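PDB 6IYT: type I modular polyketide synthase from Streptomyces albus subsp. albus, which probably selects an extender unit, likely ethylmalonyl from ethylmalonyl-coenzyme A, and transfers it to an acyl carrier protein during salinomycin assembly through its acyltransferase domain. Local coordinates for residues Q185-L188 with F189-M192; P144-A147 with A148-E152; A359-A363 with S364-E368; R238-L241 with F242-L246. All coordinates share one frame; numbering follows the deposited sequence.

Contact 1. Residues Q185-L188 with F189-M192; sequences QPVL and FTVM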
ATOM      1  N   GLN A 185       0.390   4.455  14.490  1.00  4.52           N
ATOM      2  CA  GLN A 185      -0.763   4.670  13.603  1.00  4.82           C
ATOM      3  C   GLN A 185      -0.665   6.027  12.870  1.00  4.58           C
ATOM      4  O   GLN A 185      -0.868   6.089  11.685  1.00  4.11           O
ATOM      5  CB  GLN A 185      -2.079   4.513  14.328  1.00  5.34           C
ATOM      6  CG  GLN A 185      -2.315   3.103  14.829  1.00  5.71           C
ATOM      7  CD  GLN A 185      -3.779   2.814  15.156  1.00  8.02           C
ATOM      8  OE1 GLN A 185      -4.663   3.634  14.904  1.00  8.06           O
ATOM      9  NE2 GLN A 185      -4.042   1.611  15.635  1.00 10.00           N
ATOM     10  N   PRO A 186      -0.295   7.105  13.580  1.00  4.45           N
ATOM     11  CA  PRO A 186      -0.219   8.341  12.811  1.00  4.69           C
ATOM     12  C   PRO A 186       0.949   8.380  11.840  1.00  4.49           C
ATOM     13  O   PRO A 186       0.840   9.001  10.747  1.00  4.81           O
ATOM     14  CB  PRO A 186      -0.068   9.436  13.914  1.00  5.30           C
ATOM     15  CG  PRO A 186      -0.683   8.816  15.134  1.00  5.69           C
ATOM     16  CD  PRO A 186      -0.243   7.361  15.031  1.00  5.13           C
ATOM     17  N   VAL A 187       2.022   7.651  12.152  1.00  4.76           N
ATOM     18  CA  VAL A 187       3.152   7.547  11.212  1.00  5.21           C
ATOM     19  C   VAL A 187       2.757   6.715   9.961  1.00  5.23           C
ATOM     20  O   VAL A 187       2.964   7.150   8.849  1.00  4.71           O
ATOM     21  CB  VAL A 187       4.370   6.942  11.875  1.00  6.38           C
ATOM     22  CG1 VAL A 187       5.362   6.504  10.830  1.00  7.44           C
ATOM     23  CG2 VAL A 187       4.990   7.942  12.823  1.00  6.34           C
ATOM     24  N   LEU A 188       2.075   5.586  10.178  1.00  5.74           N
ATOM     25  CA  LEU A 188       1.529   4.784   9.069  1.00  6.39           C
ATOM     26  C   LEU A 188       0.591   5.576   8.176  1.00  5.43           C
ATOM     27  O   LEU A 188       0.625   5.430   6.970  1.00  4.62           O
ATOM     28  CB  LEU A 188       0.802   3.563   9.613  1.00  8.31           C
ATOM     29  CG  LEU A 188       1.415   2.169   9.518  1.00 15.63           C
ATOM     30  CD1 LEU A 188       2.904   2.139   9.326  1.00 15.91           C
ATOM     31  CD2 LEU A 188       0.967   1.276  10.673  1.00 12.64           C
ATOM     32  N   PHE A 189      -0.318   6.338   8.798  1.00  4.81           N
ATOM     33  CA  PHE A 189      -1.198   7.231   8.098  1.00  4.80           C
ATOM     34  C   PHE A 189      -0.408   8.185   7.180  1.00  5.56           C
ATOM     35  O   PHE A 189      -0.703   8.294   6.006  1.00  4.51           O
ATOM     36  CB  PHE A 189      -2.012   8.038   9.100  1.00  5.21           C
ATOM     37  CG  PHE A 189      -2.736   9.197   8.502  1.00  4.68           C
ATOM     38  CD1 PHE A 189      -3.978   9.019   7.914  1.00  4.70           C
ATOM     39  CD2 PHE A 189      -2.286  10.463   8.695  1.00  4.41           C
ATOM     40  CE1 PHE A 189      -4.694  10.092   7.402  1.00  4.44           C
ATOM     41  CE2 PHE A 189      -2.992  11.546   8.220  1.00  4.13           C
ATOM     42  CZ  PHE A 189      -4.214  11.357   7.570  1.00  4.40           C
ATOM     43  N   THR A 190       0.649   8.784   7.711  1.00  4.77           N
ATOM     44  CA  THR A 190       1.418   9.762   6.956  1.00  6.07           C
ATOM     45  C   THR A 190       2.116   9.085   5.808  1.00  5.20           C
ATOM     46  O   THR A 190       2.053   9.562   4.686  1.00  5.10           O
ATOM     47  CB  THR A 190       2.452  10.499   7.839  1.00  7.31           C
ATOM     48  OG1 THR A 190       3.485   9.594   8.236  1.00 22.83           O
ATOM     49  CG2 THR A 190       1.793  11.035   9.010  1.00  5.55           C
ATOM     50  N   VAL A 191       2.643   7.908   6.058  1.00  4.98           N
ATOM     51  CA  VAL A 191       3.378   7.189   5.030  1.00  4.86           C
ATOM     52  C   VAL A 191       2.417   6.714   3.904  1.00  4.91           C
ATOM     53  O   VAL A 191       2.711   6.903   2.707  1.00  4.86           O
ATOM     54  CB  VAL A 191       4.146   6.002   5.614  1.00  5.33           C
ATOM     55  CG1 VAL A 191       4.593   5.081   4.519  1.00  5.33           C
ATOM     56  CG2 VAL A 191       5.331   6.477   6.424  1.00  5.44           C
ATOM     57  N   MET A 192       1.236   6.216   4.279  1.00  4.87           N
ATOM     58  CA  MET A 192       0.289   5.640   3.263  1.00  4.83           C
ATOM     59  C   MET A 192      -0.304   6.741   2.377  1.00  4.78           C
ATOM     60  O   MET A 192      -0.387   6.609   1.148  1.00  4.97           O
ATOM     61  CB  MET A 192      -0.829   4.882   3.960  1.00  5.79           C
ATOM     62  CG  MET A 192      -0.436   3.500   4.397  1.00  5.81           C
ATOM     63  SD  MET A 192      -1.855   2.517   4.965  1.00  8.61           S
ATOM     64  CE  MET A 192      -2.432   3.465   6.333  1.00  8.75           C
TER

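Contact 2. Residues P144-A147 with A148-E152; sequences PVFA and ARFAE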
ATOM      1  N   PRO A 144      11.556  14.044  -3.893  1.00  6.04           N
ATOM      2  CA  PRO A 144      10.966  15.296  -3.468  1.00  6.06           C
ATOM      3  C   PRO A 144       9.442  15.276  -3.470  1.00  6.36           C
ATOM      4  O   PRO A 144       8.839  15.889  -2.616  1.00  6.60           O
ATOM      5  CB  PRO A 144      11.512  16.299  -4.478  1.00  6.01           C
ATOM      6  CG  PRO A 144      12.847  15.755  -4.869  1.00  7.13           C
ATOM      7  CD  PRO A 144      12.744  14.244  -4.760  1.00  6.89           C
ATOM      8  N   VAL A 145       8.833  14.484  -4.373  1.00  6.50           N
ATOM      9  CA  VAL A 145       7.369  14.337  -4.416  1.00  7.33           C
ATOM     10  C   VAL A 145       6.871  13.691  -3.105  1.00  5.98           C
ATOM     11  O   VAL A 145       5.939  14.200  -2.438  1.00  6.69           O
ATOM     12  CB  VAL A 145       6.926  13.439  -5.602  1.00  8.75           C
ATOM     13  CG1 VAL A 145       5.512  12.949  -5.369  1.00 11.65           C
ATOM     14  CG2 VAL A 145       7.016  14.196  -6.920  1.00 10.91           C
ATOM     15  N   PHE A 146       7.546  12.621  -2.685  1.00  6.04           N
ATOM     16  CA  PHE A 146       7.192  11.946  -1.439  1.00  5.15           C
ATOM     17  C   PHE A 146       7.427  12.863  -0.241  1.00  5.61           C
ATOM     18  O   PHE A 146       6.577  12.991   0.624  1.00  6.25           O
ATOM     19  CB  PHE A 146       7.981  10.644  -1.291  1.00  4.94           C
ATOM     20  CG  PHE A 146       7.651   9.859  -0.039  1.00  5.38           C
ATOM     21  CD1 PHE A 146       6.441   9.213   0.096  1.00  5.73           C
ATOM     22  CD2 PHE A 146       8.537   9.817   1.011  1.00  6.10           C
ATOM     23  CE1 PHE A 146       6.158   8.480   1.231  1.00  6.58           C
ATOM     24  CE2 PHE A 146       8.276   9.066   2.130  1.00  6.41           C
ATOM     25  CZ  PHE A 146       7.097   8.363   2.222  1.00  6.72           C
ATOM     26  N   ALA A 147       8.569  13.509  -0.202  1.00  5.72           N
ATOM     27  CA  ALA A 147       8.912  14.345   0.947  1.00  6.11           C
ATOM     28  C   ALA A 147       7.936  15.525   1.096  1.00  6.50           C
ATOM     29  O   ALA A 147       7.602  15.933   2.208  1.00  6.74           O
ATOM     30  CB  ALA A 147      10.347  14.835   0.809  1.00  6.36           C
ATOM     31  N   ALA A 148       7.557  16.138  -0.027  1.00  6.49           N
ATOM     32  CA  ALA A 148       6.617  17.264   0.001  1.00  7.65           C
ATOM     33  C   ALA A 148       5.274  16.863   0.570  1.00  8.40           C
ATOM     34  O   ALA A 148       4.667  17.616   1.339  1.00  7.83           O
ATOM     35  CB  ALA A 148       6.439  17.838  -1.393  1.00  8.88           C
ATOM     36  N   ARG A 149       4.744  15.735   0.099  1.00  7.51           N
ATOM     37  CA  ARG A 149       3.475  15.277   0.559  1.00  6.96           C
ATOM     38  C   ARG A 149       3.567  14.846   1.990  1.00  6.16           C
ATOM     39  O   ARG A 149       2.676  15.139   2.791  1.00  6.09           O
ATOM     40  CB  ARG A 149       2.958  14.149  -0.308  1.00  7.09           C
ATOM     41  CG  ARG A 149       1.572  13.677   0.107  1.00  8.09           C
ATOM     42  CD  ARG A 149       0.530  14.777  -0.050  1.00  9.33           C
ATOM     43  NE  ARG A 149      -0.817  14.216  -0.036  1.00  9.63           N
ATOM     44  CZ  ARG A 149      -1.913  14.868   0.311  1.00 13.51           C
ATOM     45  NH1 ARG A 149      -3.085  14.268   0.189  1.00 14.60           N
ATOM     46  NH2 ARG A 149      -1.856  16.140   0.669  1.00 13.30           N
ATOM     47  N   PHE A 150       4.681  14.210   2.339  1.00  5.59           N
ATOM     48  CA  PHE A 150       4.916  13.772   3.723  1.00  6.25           C
ATOM     49  C   PHE A 150       4.949  14.988   4.681  1.00  6.13           C
ATOM     50  O   PHE A 150       4.261  14.992   5.666  1.00  5.77           O
ATOM     51  CB  PHE A 150       6.221  12.938   3.805  1.00  6.15           C
ATOM     52  CG  PHE A 150       6.531  12.383   5.181  1.00  7.57           C
ATOM     53  CD1 PHE A 150       7.039  13.203   6.186  1.00  8.40           C
ATOM     54  CD2 PHE A 150       6.436  11.021   5.429  1.00  8.31           C
ATOM     55  CE1 PHE A 150       7.341  12.683   7.428  1.00  8.07           C
ATOM     56  CE2 PHE A 150       6.805  10.492   6.655  1.00  9.40           C
ATOM     57  CZ  PHE A 150       7.227  11.336   7.659  1.00  8.50           C
ATOM     58  N   ALA A 151       5.521  16.103   4.217  1.00  6.41           N
ATOM     59  CA  ALA A 151       5.546  17.329   5.019  1.00  6.84           C
ATOM     60  C   ALA A 151       4.158  17.883   5.251  1.00  9.01           C
ATOM     61  O   ALA A 151       3.834  18.283   6.386  1.00  7.73           O
ATOM     62  CB  ALA A 151       6.427  18.380   4.360  1.00  6.77           C
ATOM     63  N   GLU A 152       3.321  17.884   4.209  1.00  8.80           N
ATOM     64  CA  GLU A 152       1.930  18.373   4.333  1.00 10.52           C
ATOM     65  C   GLU A 152       1.175  17.546   5.345  1.00  8.76           C
ATOM     66  O   GLU A 152       0.423  18.074   6.162  1.00  8.64           O
ATOM     67  CB  GLU A 152       1.185  18.304   2.987  1.00 13.76           C
ATOM     68  CG  GLU A 152       1.830  19.088   1.853  1.00 20.17           C
ATOM     69  CD  GLU A 152       1.030  19.012   0.536  1.00 29.58           C
ATOM     70  OE1 GLU A 152       0.134  18.125   0.417  1.00 21.61           O
ATOM     71  OE2 GLU A 152       1.229  19.908  -0.335  1.00 33.31           O
TER

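Contact 3. Residues A359-A363 with S364-E368; sequences AELDA and SYWFE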
ATOM      1  N   ALA A 359     -19.473  11.416   2.831  1.00  6.15           N
ATOM      2  CA  ALA A 359     -20.230  12.296   3.741  1.00  7.71           C
ATOM      3  C   ALA A 359     -20.715  11.538   4.973  1.00  8.21           C
ATOM      4  O   ALA A 359     -21.151  12.163   5.966  1.00  7.67           O
ATOM      5  CB  ALA A 359     -21.402  12.917   3.014  1.00  9.09           C
ATOM      6  N   GLU A 360     -20.658  10.210   4.901  1.00  6.66           N
ATOM      7  CA  GLU A 360     -21.209   9.305   5.940  1.00  8.20           C
ATOM      8  C   GLU A 360     -20.210   9.050   7.098  1.00  8.44           C
ATOM      9  O   GLU A 360     -20.563   8.372   8.083  1.00  8.70           O
ATOM     10  CB  GLU A 360     -21.582   7.935   5.321  1.00  8.59           C
ATOM     11  CG  GLU A 360     -22.429   7.981   4.059  1.00 10.00           C
ATOM     12  CD  GLU A 360     -21.592   8.014   2.775  1.00 10.84           C
ATOM     13  OE1 GLU A 360     -22.119   7.665   1.708  1.00 11.82           O
ATOM     14  OE2 GLU A 360     -20.425   8.413   2.836  1.00 10.10           O
ATOM     15  N   LEU A 361     -18.943   9.486   6.924  1.00  7.42           N
ATOM     16  CA  LEU A 361     -17.839   9.076   7.801  1.00  8.14           C
ATOM     17  C   LEU A 361     -17.757   9.903   9.086  1.00  8.02           C
ATOM     18  O   LEU A 361     -16.753  10.562   9.342  1.00  7.80           O
ATOM     19  CB  LEU A 361     -16.507   9.191   7.054  1.00  8.81           C
ATOM     20  CG  LEU A 361     -16.037   8.067   6.151  1.00 12.84           C
ATOM     21  CD1 LEU A 361     -17.087   7.076   5.693  1.00 11.39           C
ATOM     22  CD2 LEU A 361     -15.152   8.568   5.014  1.00 10.47           C
ATOM     23  N   ASP A 362     -18.849   9.905   9.847  1.00  8.62           N
ATOM     24  CA  ASP A 362     -18.951  10.682  11.082  1.00  9.15           C
ATOM     25  C   ASP A 362     -18.452   9.863  12.271  1.00  7.95           C
ATOM     26  O   ASP A 362     -17.900   8.768  12.102  1.00  7.00           O
ATOM     27  CB  ASP A 362     -20.421  11.122  11.309  1.00 10.42           C
ATOM     28  CG  ASP A 362     -21.409   9.927  11.406  1.00 11.93           C
ATOM     29  OD1 ASP A 362     -20.970   8.766  11.576  1.00 10.63           O
ATOM     30  OD2 ASP A 362     -22.639  10.133  11.190  1.00 16.51           O
ATOM     31  N   ALA A 363     -18.547  10.427  13.464  1.00  6.57           N
ATOM     32  CA  ALA A 363     -18.012   9.731  14.666  1.00  6.21           C
ATOM     33  C   ALA A 363     -18.562   8.316  14.809  1.00  6.08           C
ATOM     34  O   ALA A 363     -17.822   7.398  15.204  1.00  5.70           O
ATOM     35  CB  ALA A 363     -18.278  10.533  15.916  1.00  6.09           C
ATOM     36  N   SER A 364     -19.861   8.142  14.541  1.00  6.63           N
ATOM     37  CA  SER A 364     -20.498   6.815  14.626  1.00  7.93           C
ATOM     38  C   SER A 364     -19.865   5.836  13.664  1.00  6.73           C
ATOM     39  O   SER A 364     -19.647   4.643  13.988  1.00  6.09           O
ATOM     40  CB  SER A 364     -22.006   6.906  14.354  1.00 11.19           C
ATOM     41  OG  SER A 364     -22.675   7.378  15.518  1.00 24.74           O
ATOM     42  N   TYR A 365     -19.536   6.318  12.486  1.00  6.30           N
ATOM     43  CA  TYR A 365     -18.791   5.477  11.517  1.00  5.26           C
ATOM     44  C   TYR A 365     -17.434   5.047  12.044  1.00  5.08           C
ATOM     45  O   TYR A 365     -17.073   3.901  11.919  1.00  5.52           O
ATOM     46  CB  TYR A 365     -18.616   6.185  10.202  1.00  5.07           C
ATOM     47  CG  TYR A 365     -18.013   5.304   9.160  1.00  4.70           C
ATOM     48  CD1 TYR A 365     -18.805   4.420   8.426  1.00  5.22           C
ATOM     49  CD2 TYR A 365     -16.639   5.247   8.991  1.00  5.40           C
ATOM     50  CE1 TYR A 365     -18.240   3.528   7.529  1.00  5.02           C
ATOM     51  CE2 TYR A 365     -16.059   4.318   8.141  1.00  4.70           C
ATOM     52  CZ  TYR A 365     -16.863   3.557   7.324  1.00  5.12           C
ATOM     53  OH  TYR A 365     -16.294   2.621   6.522  1.00  6.43           O
ATOM     54  N   TRP A 366     -16.685   5.965  12.640  1.00  4.24           N
ATOM     55  CA  TRP A 366     -15.367   5.642  13.114  1.00  4.54           C
ATOM     56  C   TRP A 366     -15.386   4.733  14.346  1.00  5.50           C
ATOM     57  O   TRP A 366     -14.527   3.864  14.470  1.00  5.85           O
ATOM     58  CB  TRP A 366     -14.543   6.878  13.357  1.00  4.09           C
ATOM     59  CG  TRP A 366     -14.253   7.622  12.099  1.00  4.22           C
ATOM     60  CD1 TRP A 366     -14.766   8.835  11.731  1.00  4.20           C
ATOM     61  CD2 TRP A 366     -13.550   7.121  10.956  1.00  3.90           C
ATOM     62  NE1 TRP A 366     -14.438   9.119  10.440  1.00  4.07           N
ATOM     63  CE2 TRP A 366     -13.734   8.061   9.915  1.00  4.39           C
ATOM     64  CE3 TRP A 366     -12.909   5.915  10.672  1.00  4.10           C
ATOM     65  CZ2 TRP A 366     -13.211   7.878   8.652  1.00  3.75           C
ATOM     66  CZ3 TRP A 366     -12.350   5.738   9.401  1.00  3.90           C
ATOM     67  CH2 TRP A 366     -12.485   6.722   8.420  1.00  3.69           C
ATOM     68  N   PHE A 367     -16.495   4.749  15.100  1.00  4.70           N
ATOM     69  CA  PHE A 367     -16.706   3.711  16.079  1.00  5.60           C
ATOM     70  C   PHE A 367     -16.935   2.345  15.418  1.00  5.76           C
ATOM     71  O   PHE A 367     -16.294   1.380  15.767  1.00  5.55           O
ATOM     72  CB  PHE A 367     -17.860   4.010  17.004  1.00  5.81           C
ATOM     73  CG  PHE A 367     -18.160   2.877  17.946  1.00  6.57           C
ATOM     74  CD1 PHE A 367     -17.293   2.594  18.983  1.00  6.96           C
ATOM     75  CD2 PHE A 367     -19.169   1.986  17.666  1.00  7.12           C
ATOM     76  CE1 PHE A 367     -17.485   1.469  19.784  1.00  7.28           C
ATOM     77  CE2 PHE A 367     -19.416   0.882  18.500  1.00  7.78           C
ATOM     78  CZ  PHE A 367     -18.555   0.622  19.550  1.00  7.13           C
ATOM     79  N   GLU A 368     -17.849   2.277  14.455  1.00  5.47           N
ATOM     80  CA  GLU A 368     -18.118   1.014  13.765  1.00  6.10           C
ATOM     81  C   GLU A 368     -16.853   0.491  13.085  1.00  5.61           C
ATOM     82  O   GLU A 368     -16.579  -0.712  13.095  1.00  5.00           O
ATOM     83  CB  GLU A 368     -19.222   1.202  12.735  1.00  7.29           C
ATOM     84  CG  GLU A 368     -20.597   1.504  13.326  1.00  9.34           C
ATOM     85  CD  GLU A 368     -21.138   0.372  14.165  1.00 14.79           C
ATOM     86  OE1 GLU A 368     -21.178  -0.783  13.653  1.00 16.19           O
ATOM     87  OE2 GLU A 368     -21.590   0.649  15.321  1.00 14.87           O
TER

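Contact 4. Residues R238-L241 with F242-L246; sequences RSQL and FADEL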
ATOM      1  N   ARG A 238      -7.814   8.417  18.252  1.00  5.23           N
ATOM      2  CA  ARG A 238      -8.220   7.051  18.408  1.00  6.13           C
ATOM      3  C   ARG A 238      -7.071   6.152  18.854  1.00  5.48           C
ATOM      4  O   ARG A 238      -7.239   5.341  19.750  1.00  6.48           O
ATOM      5  CB  ARG A 238      -8.873   6.507  17.163  1.00  6.81           C
ATOM      6  CG  ARG A 238      -9.770   5.331  17.506  1.00  9.54           C
ATOM      7  CD  ARG A 238     -10.628   4.909  16.321  1.00 10.34           C
ATOM      8  NE  ARG A 238      -9.829   4.288  15.265  1.00  9.98           N
ATOM      9  CZ  ARG A 238     -10.358   3.790  14.151  1.00 11.40           C
ATOM     10  NH1 ARG A 238     -11.658   3.895  13.951  1.00  8.10           N
ATOM     11  NH2 ARG A 238      -9.593   3.140  13.264  1.00 13.24           N
ATOM     12  N   SER A 239      -5.884   6.308  18.246  1.00  5.43           N
ATOM     13  CA  SER A 239      -4.748   5.485  18.637  1.00  5.11           C
ATOM     14  C   SER A 239      -4.271   5.801  20.060  1.00  5.57           C
ATOM     15  O   SER A 239      -3.882   4.902  20.794  1.00  5.29           O
ATOM     16  CB  SER A 239      -3.593   5.567  17.622  1.00  5.19           C
ATOM     17  OG  SER A 239      -3.030   6.869  17.515  1.00  4.31           O
ATOM     18  N   GLN A 240      -4.349   7.062  20.460  1.00  5.09           N
ATOM     19  CA  GLN A 240      -4.051   7.432  21.868  1.00  5.82           C
ATOM     20  C   GLN A 240      -5.047   6.790  22.837  1.00  5.53           C
ATOM     21  O   GLN A 240      -4.660   6.240  23.875  1.00  5.92           O
ATOM     22  CB  GLN A 240      -4.073   8.940  22.048  1.00  6.16           C
ATOM     23  CG  GLN A 240      -3.629   9.383  23.435  1.00  7.41           C
ATOM     24  CD  GLN A 240      -2.207   8.980  23.748  1.00  8.65           C
ATOM     25  OE1 GLN A 240      -1.247   9.422  23.065  1.00  7.86           O
ATOM     26  NE2 GLN A 240      -2.026   8.230  24.824  1.00 10.94           N
ATOM     27  N   LEU A 241      -6.318   6.751  22.458  1.00  5.76           N
ATOM     28  CA  LEU A 241      -7.333   6.099  23.355  1.00  6.61           C
ATOM     29  C   LEU A 241      -7.000   4.629  23.520  1.00  6.25           C
ATOM     30  O   LEU A 241      -7.013   4.081  24.640  1.00  6.54           O
ATOM     31  CB  LEU A 241      -8.732   6.248  22.806  1.00  7.21           C
ATOM     32  CG  LEU A 241      -9.827   5.592  23.623  1.00  8.12           C
ATOM     33  CD1 LEU A 241      -9.922   6.212  24.996  1.00  8.92           C
ATOM     34  CD2 LEU A 241     -11.150   5.685  22.883  1.00  9.20           C
ATOM     35  N   PHE A 242      -6.633   3.998  22.419  1.00  7.08           N
ATOM     36  CA  PHE A 242      -6.268   2.589  22.451  1.00  7.17           C
ATOM     37  C   PHE A 242      -5.003   2.357  23.287  1.00  7.04           C
ATOM     38  O   PHE A 242      -4.885   1.318  23.971  1.00  7.38           O
ATOM     39  CB  PHE A 242      -6.079   2.053  21.036  1.00  8.04           C
ATOM     40  CG  PHE A 242      -7.351   1.939  20.259  1.00  9.68           C
ATOM     41  CD1 PHE A 242      -8.569   2.151  20.868  1.00 11.83           C
ATOM     42  CD2 PHE A 242      -7.334   1.539  18.936  1.00 13.11           C
ATOM     43  CE1 PHE A 242      -9.754   2.033  20.153  1.00 13.77           C
ATOM     44  CE2 PHE A 242      -8.526   1.470  18.200  1.00 14.26           C
ATOM     45  CZ  PHE A 242      -9.726   1.644  18.835  1.00 13.92           C
ATOM     46  N   ALA A 243      -4.023   3.243  23.159  1.00  6.02           N
ATOM     47  CA  ALA A 243      -2.800   3.183  24.003  1.00  6.84           C
ATOM     48  C   ALA A 243      -3.183   3.259  25.487  1.00  8.64           C
ATOM     49  O   ALA A 243      -2.585   2.574  26.342  1.00  9.31           O
ATOM     50  CB  ALA A 243      -1.852   4.332  23.654  1.00  8.48           C
ATOM     51  N   ASP A 244      -4.095   4.149  25.788  1.00  7.65           N
ATOM     52  CA  ASP A 244      -4.562   4.332  27.151  1.00  9.38           C
ATOM     53  C   ASP A 244      -5.371   3.185  27.772  1.00 11.05           C
ATOM     54  O   ASP A 244      -5.295   2.955  28.970  1.00  9.99           O
ATOM     55  CB  ASP A 244      -5.300   5.660  27.312  1.00 12.18           C
ATOM     56  CG  ASP A 244      -4.386   6.861  27.084  1.00 14.49           C
ATOM     57  OD1 ASP A 244      -3.198   6.696  27.261  1.00 22.56           O
ATOM     58  OD2 ASP A 244      -4.851   7.941  26.767  1.00 15.86           O
ATOM     59  N   GLU A 245      -6.247   2.559  26.982  1.00  9.28           N
ATOM     60  CA  GLU A 245      -7.148   1.526  27.517  1.00 11.20           C
ATOM     61  C   GLU A 245      -7.099   0.061  27.047  1.00 11.29           C
ATOM     62  O   GLU A 245      -7.645  -0.810  27.722  1.00 11.18           O
ATOM     63  CB  GLU A 245      -8.595   2.012  27.361  1.00 30.00           C
ATOM     64  CG  GLU A 245      -8.835   3.431  27.847  1.00 30.00           C
ATOM     65  CD  GLU A 245      -8.896   3.525  29.358  1.00 30.00           C
ATOM     66  OE1 GLU A 245      -9.151   2.489  30.007  1.00 30.00           O
ATOM     67  OE2 GLU A 245      -8.691   4.632  29.895  1.00 30.00           O
ATOM     68  N   LEU A 246      -6.467  -0.221  25.914  1.00  9.24           N
ATOM     69  CA  LEU A 246      -6.441  -1.567  25.399  1.00  8.04           C
ATOM     70  C   LEU A 246      -5.058  -2.255  25.337  1.00  7.82           C
ATOM     71  O   LEU A 246      -4.985  -3.436  25.147  1.00  7.38           O
ATOM     72  CB  LEU A 246      -7.057  -1.591  23.992  1.00  7.66           C
ATOM     73  CG  LEU A 246      -8.511  -1.183  23.853  1.00  7.67           C
ATOM     74  CD1 LEU A 246      -9.022  -1.288  22.434  1.00  8.99           C
ATOM     75  CD2 LEU A 246      -9.352  -2.066  24.770  1.00  8.05           C
TER

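Contact 1. Residues Q185-L188 with F189-M192
Val187 O is gripped by two donors from the next turn of helix 181-200. Val191 N supplies the regular backbone bond, 2.9 Å from Val187 O, while Thr190 OG1 comes within 2.6 Å of Val187 O, meeting a lone pair of that oxygen in the carbonyl plane at a C=O...O angle of 126°. The threonine can do this because chi1 of 69° sets OG1 between the backbone N and the carbonyl carbon, folded back on the preceding turn. Val187 and Val191, one turn apart, run their branches along the same flank, CG1 of Val187 lying 4.4 Å from CG2 of Val191. The Met192 chain, bent at chi3 (-61°), brings CE to 3.7 Å from Leu188 O, the carbonyl that also accepts from Met192 N. Outside the helix, Val187 rests on Val165 and Val169 of helix 165-170, and Met192 touches what is probably the nucleophile elbow (GxSxG) of the acyltransferase fold. All eight residues are buried, and the apolar Val187, Val191 and Met192 suit such a place. The Thr190 hydroxyl, though enclosed, has its polar need met within its own helix, so a polar atom sits among valines probably at little cost.

Contact 2. Residues P144-A147 with A148-E152
Phe146 and Phe150 leave the same flank of helix 144-158 one turn apart, and their rings meet obliquely, with planes 51° apart and centroids 6.0 Å from each other. CZ of Phe146 makes the nearest ring approach, 4.2 Å from CD2 of Phe150. Both rings swing out with CG opposite the backbone N (chi1 -179° and -178°), so they leave the helix in like fashion. Beneath them Phe150 N donates to Phe146 O at 2.8 Å, and Phe150 CB stands 3.2 Å from Phe146 O. The pair faces the interior: Phe146 reaches Leu195 of helix 181-200 and Leu140 of helix 137-142, and Phe150 reaches Val169 of helix 165-170. Ala147, Ala148 and Ala151 suit the more open flank, being small and favourable to helix. Pro144 fits the first turn, where its missing N-H costs no bond, and its carbonyl takes Ala148 N at 2.9 Å. At the solvent side, Arg149 NH2 bridges to Glu152 OE1 at 2.8 Å, the oxygen lying close to the guanidinium plane. The helix is thus amphipathic, its aromatic flank turned to neighbouring helices and its charges paired outside.

Contact 3. Residues A359-A363 with S364-E368
The methyl CD1 of Leu361 sits squarely over the Tyr365 ring, 3.7 Å from the centroid and only 9° off the ring normal, a CH-pi contact of unusual directness. The setting is the N-terminus of helix 363-371, capped by Asp362, and Leu361 is the centre of an inverse gamma turn just before it. Leucine suits this place because its branched chain can serve two rings, the methyl CD1 on Tyr365, which lies side by side with it, and the branch point CG against Trp366 CZ2 at 3.8 Å, the chain slanting across the indole. The backbone of the same residue meets the tryptophan too. Trp366 NE1 makes a bond of 2.9 Å to Leu361 O, weak because the N-H is badly aimed. Around this core, Tyr365 extends until its OH bonds to Ser349 and Glu216, and Trp366 leans on Ile217, tying the helix start to helix 215-223. Aspartate fits the cap: chi1 near +59° tucks its short carboxylate back over the first turn, whose amides have no carbonyl four residues back within the helix. The negative charge may also be favoured by the positive end of the helix dipole. Asp362 O then starts the regular ladder by accepting from Trp366 N at 3.1 Å, and Asp362 OD1 takes Tyr365 N at 3.0 Å, nearly along its C-O axis.

Contact 4. Residues R238-L241 with F242-L246
Arg238 and Phe242 run out alongside one another, and the first group of interactions is with the face of the Phe242 ring. It is the aliphatic arm of the arginine that covers the ring: CG lies 4.3 Å from the Phe242 centroid, over one face, in a CH-pi contact. A polar atom, Arg238 O, also stands above this ring, 3.4 Å from CG of Phe242 and offset toward the rim. Chi1 of -70° keeps the ring beside the backbone N, and chi2 of -8°, far from the value near 90° usual for phenylalanine, turns its flat side to the preceding turn. Leu241 CD1 meets the CG of Glu245 more loosely, at 4.1 Å. These residues form the last turns of helix 228-245, whose buried flank packs on Cys370 of helix 363-371 and on Ile331 of helix 328-334. The polar side-chain bonds fall elsewhere. Gln240 bends at chi2 so that NE2 reaches Asp244, giving a hydrogen bond of 3.1 Å to OD1 and a weak one of 3.4 Å to OD2. OD1 lies in the amide plane of Gln240, but NE2 approaches it from above the carboxylate plane. A long amide facing a short acid suits an i to i+4 pair on the more open flank. Charged ends find partners beyond the helix: Arg238 NH1 bonds to Asn369 OD1, and Glu245 OE2 forms a salt bridge with Arg330. Backbone bonds continue underneath, Asp244 N meeting Gln240 O at 2.9 Å.

Contact 1 is the buried one, and its helix 181-200 touches two of the others: Thr190 and Val191 meet the aromatic flank of contact 2, while Gln185 and Pro186 pack on Ser239 of contact 4. Contacts 2, 3 and 4 are each partly buried. Contacts 2 and 3 both lie at helix starts, about 28 Å apart centre to centre; in contact 3 the preceding loop takes part and Asp362 caps the helix. Contact 4 ends its helix, and meets contact 3 where Trp366 O comes within 2.9 Å of Arg238 NH1. Chemistry follows place: valines and a self-satisfied hydroxyl inside, phenylalanines between helices, an acid cap at a helix start, and amide-acid or ion pairs toward solvent.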